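Local coordinates for protein alpha-2,3-sialyltransferase (Campylobacter jejuni, PDB 2P2V) that probably transfers sialic acid from CMP-sialic acid to the 3-position of an acceptor galactose, this chain being the catalytic part of a longer membrane protein, at residues A25-S30 with V45-Q50. Sequence-based numbering, arbitrary orientation.
With CSF (cytidine-5'-monophosphate-3-fluoro-N-acetyl-neuraminic acid), chain O.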
# COMPACT_ATOMS: atom_id res chain seq x y z
N ALA A 25 16.34 31.45 -6.26
CA ALA A 25 16.72 32.44 -5.28
C ALA A 25 16.64 31.96 -3.85
O ALA A 25 15.59 31.45 -3.40
CB ALA A 25 15.91 33.68 -5.47
N GLY A 26 17.76 32.10 -3.15
CA GLY A 26 17.78 32.00 -1.69
C GLY A 26 17.28 33.31 -1.13
O GLY A 26 16.86 34.22 -1.87
N ASN A 27 17.33 33.44 0.19
CA ASN A 27 16.87 34.66 0.82
C ASN A 27 18.00 35.40 1.53
O ASN A 27 17.74 36.14 2.46
CB ASN A 27 15.71 34.35 1.78
CG ASN A 27 14.52 33.72 1.07
OD1 ASN A 27 14.06 34.19 0.02
ND2 ASN A 27 14.03 32.62 1.63
N GLY A 28 19.24 35.18 1.09
CA GLY A 28 20.40 35.91 1.58
C GLY A 28 20.41 37.37 1.17
O GLY A 28 19.60 37.80 0.32
N PRO A 29 21.35 38.15 1.74
CA PRO A 29 21.39 39.60 1.50
C PRO A 29 21.54 39.92 0.01
O PRO A 29 21.01 40.92 -0.45
CB PRO A 29 22.64 40.05 2.24
CG PRO A 29 22.91 39.01 3.22
CD PRO A 29 22.44 37.71 2.63
N SER A 30 22.21 39.05 -0.74
CA SER A 30 22.48 39.32 -2.13
C SER A 30 21.24 39.30 -3.01
O SER A 30 21.29 39.62 -4.20
CB SER A 30 23.49 38.32 -2.67
OG SER A 30 22.93 37.03 -2.77
N VAL A 45 11.04 31.14 -12.22
CA VAL A 45 11.70 31.53 -11.00
C VAL A 45 11.27 30.51 -9.90
O VAL A 45 10.08 30.18 -9.84
CB VAL A 45 11.18 32.88 -10.54
CG1 VAL A 45 11.82 33.23 -9.27
CG2 VAL A 45 11.46 34.01 -11.60
N PHE A 46 12.21 30.08 -9.05
CA PHE A 46 11.88 29.26 -7.86
C PHE A 46 12.23 30.09 -6.64
O PHE A 46 13.29 30.76 -6.60
CB PHE A 46 12.70 27.97 -7.81
CG PHE A 46 12.23 26.85 -8.73
CD1 PHE A 46 11.12 26.94 -9.54
CD2 PHE A 46 12.98 25.67 -8.75
CE1 PHE A 46 10.75 25.85 -10.37
CE2 PHE A 46 12.64 24.59 -9.55
CZ PHE A 46 11.51 24.67 -10.36
N ARG A 47 11.35 30.10 -5.63
CA ARG A 47 11.65 30.79 -4.39
C ARG A 47 11.38 29.82 -3.24
O ARG A 47 10.68 28.81 -3.40
CB ARG A 47 10.72 32.01 -4.20
CG ARG A 47 10.70 33.10 -5.35
CD ARG A 47 12.07 33.73 -5.49
NE ARG A 47 12.59 34.44 -4.31
CZ ARG A 47 12.30 35.70 -4.00
NH1 ARG A 47 11.48 36.40 -4.74
NH2 ARG A 47 12.87 36.28 -2.95
N CYS A 48 11.91 30.13 -2.04
CA CYS A 48 11.72 29.19 -0.97
C CYS A 48 11.41 29.94 0.31
O CYS A 48 11.68 31.16 0.41
CB CYS A 48 12.98 28.35 -0.74
SG CYS A 48 14.49 29.22 -0.26
N ASN A 49 10.84 29.21 1.26
CA ASN A 49 10.79 29.66 2.64
C ASN A 49 10.21 31.08 2.76
O ASN A 49 9.13 31.32 2.22
CB ASN A 49 12.14 29.47 3.30
CG ASN A 49 12.60 27.99 3.27
OD1 ASN A 49 11.80 27.08 3.09
ND2 ASN A 49 13.88 27.77 3.49
N GLN A 50 10.86 31.98 3.53
CA GLN A 50 10.28 33.30 3.75
C GLN A 50 10.59 34.31 2.63
O GLN A 50 10.95 35.45 2.91
CB GLN A 50 10.72 33.83 5.11
CG GLN A 50 10.07 33.11 6.28
CD GLN A 50 10.76 31.77 6.62
OE1 GLN A 50 10.25 30.72 6.28
NE2 GLN A 50 11.90 31.83 7.34
C5A CSF O . 16.88 27.28 8.45
C4A CSF O . 18.19 27.42 7.69
C2A CSF O . 16.96 27.11 5.47
O6A CSF O . 15.76 27.11 6.26
C6A CSF O . 15.75 27.79 7.54
C3A CSF O . 18.15 26.70 6.34
O4A CSF O . 19.23 26.83 8.45
N5A CSF O . 16.99 28.13 9.65
C7A CSF O . 14.37 27.56 8.16
C8A CSF O . 13.27 28.05 7.22
C9A CSF O . 11.86 27.73 7.77
O9A CSF O . 10.83 28.30 6.93
O8A CSF O . 13.47 29.47 6.96
O7A CSF O . 14.24 26.16 8.48
C1A CSF O . 16.87 26.05 4.39
OBA CSF O . 17.94 25.76 3.78
OAA CSF O . 15.75 25.52 4.15
O1A CSF O . 17.25 28.33 4.74
O2A CSF O . 17.63 30.48 5.92
N1 CSF O . 20.71 31.57 2.14
C2 CSF O . 22.13 31.73 2.11
N3 CSF O . 22.74 32.64 2.92
C4 CSF O . 22.00 33.42 3.74
C5 CSF O . 20.61 33.29 3.78
C6 CSF O . 19.98 32.35 2.96
C3' CSF O . 18.91 28.71 2.10
C2' CSF O . 20.28 29.13 1.61
C1' CSF O . 20.06 30.60 1.24
O4' CSF O . 18.64 30.85 1.16
C4' CSF O . 17.92 29.64 1.42
PA CSF O . 16.68 29.85 4.94
O5' CSF O . 16.99 30.54 3.50
C5' CSF O . 16.67 29.92 2.26
O3' CSF O . 18.62 27.37 1.69
O2' CSF O . 20.66 28.36 0.44
N4 CSF O . 22.59 34.35 4.55
O2 CSF O . 22.82 30.98 1.36
O3A CSF O . 15.18 29.92 5.10
C10 CSF O . 16.36 27.72 10.77
O10 CSF O . 15.68 26.68 10.83
C11 CSF O . 16.51 28.63 11.96
F3A CSF O . 18.05 25.34 6.54
O HOH W 1 13.53 32.62 -2.35
O HOH W 2 13.65 32.29 4.61
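From the loop that follows strand 21-25, N27 reaches across to strand 44-48 and donates ND2 to the backbone O of C48, at 3.0 Å and almost straight (178°). The acceptor lies in the amide plane of N27, whereas the donor stands well above the carbonyl plane of C48. With CG beside its own backbone N (chi1 -60°), the amide is aimed at residues 48-50. Upstream, the backbone N of A25 donates to O of F46 at 3.1 Å, joining the last residue of strand 21-25 to the interior of the neighbouring parallel strand 44-48.

Beyond that bond the two chains diverge, and two waters link them. One molecule is gripped four times: it donates to A25 O and N27 OD1 and accepts from R47 NE and C48 N. A second accepts from Q50 N and, weakly, from N27 ND2, and donates to O3A of the ligand phosphate. Asparagine suits this place because its short amide offers both a donor and an acceptor.

Van der Waals contact centres on A25, whose small methyl CB leaves room for the bent chain of R47, touching NE at 3.6 Å, while the guanidinium forms a salt bridge with E54. The SG of C48 lies 3.4 Å from C5' of the ligand.

Both segments hold the donor analogue. G26, without a side chain, lets ribose O4' come within 3.2 Å of its CA, and N27 N donates to O4'. N49 ND2 bridges phosphate O3A and carboxylate OAA, while Q50 NE2 donates to O8A and OE1 accepts from O9A of the sialic acid glycerol tail. Residues at the carboxyl ends of adjacent parallel strands, as here, form the nucleotide-sugar site of a Rossmann-like glycosyltransferase domain.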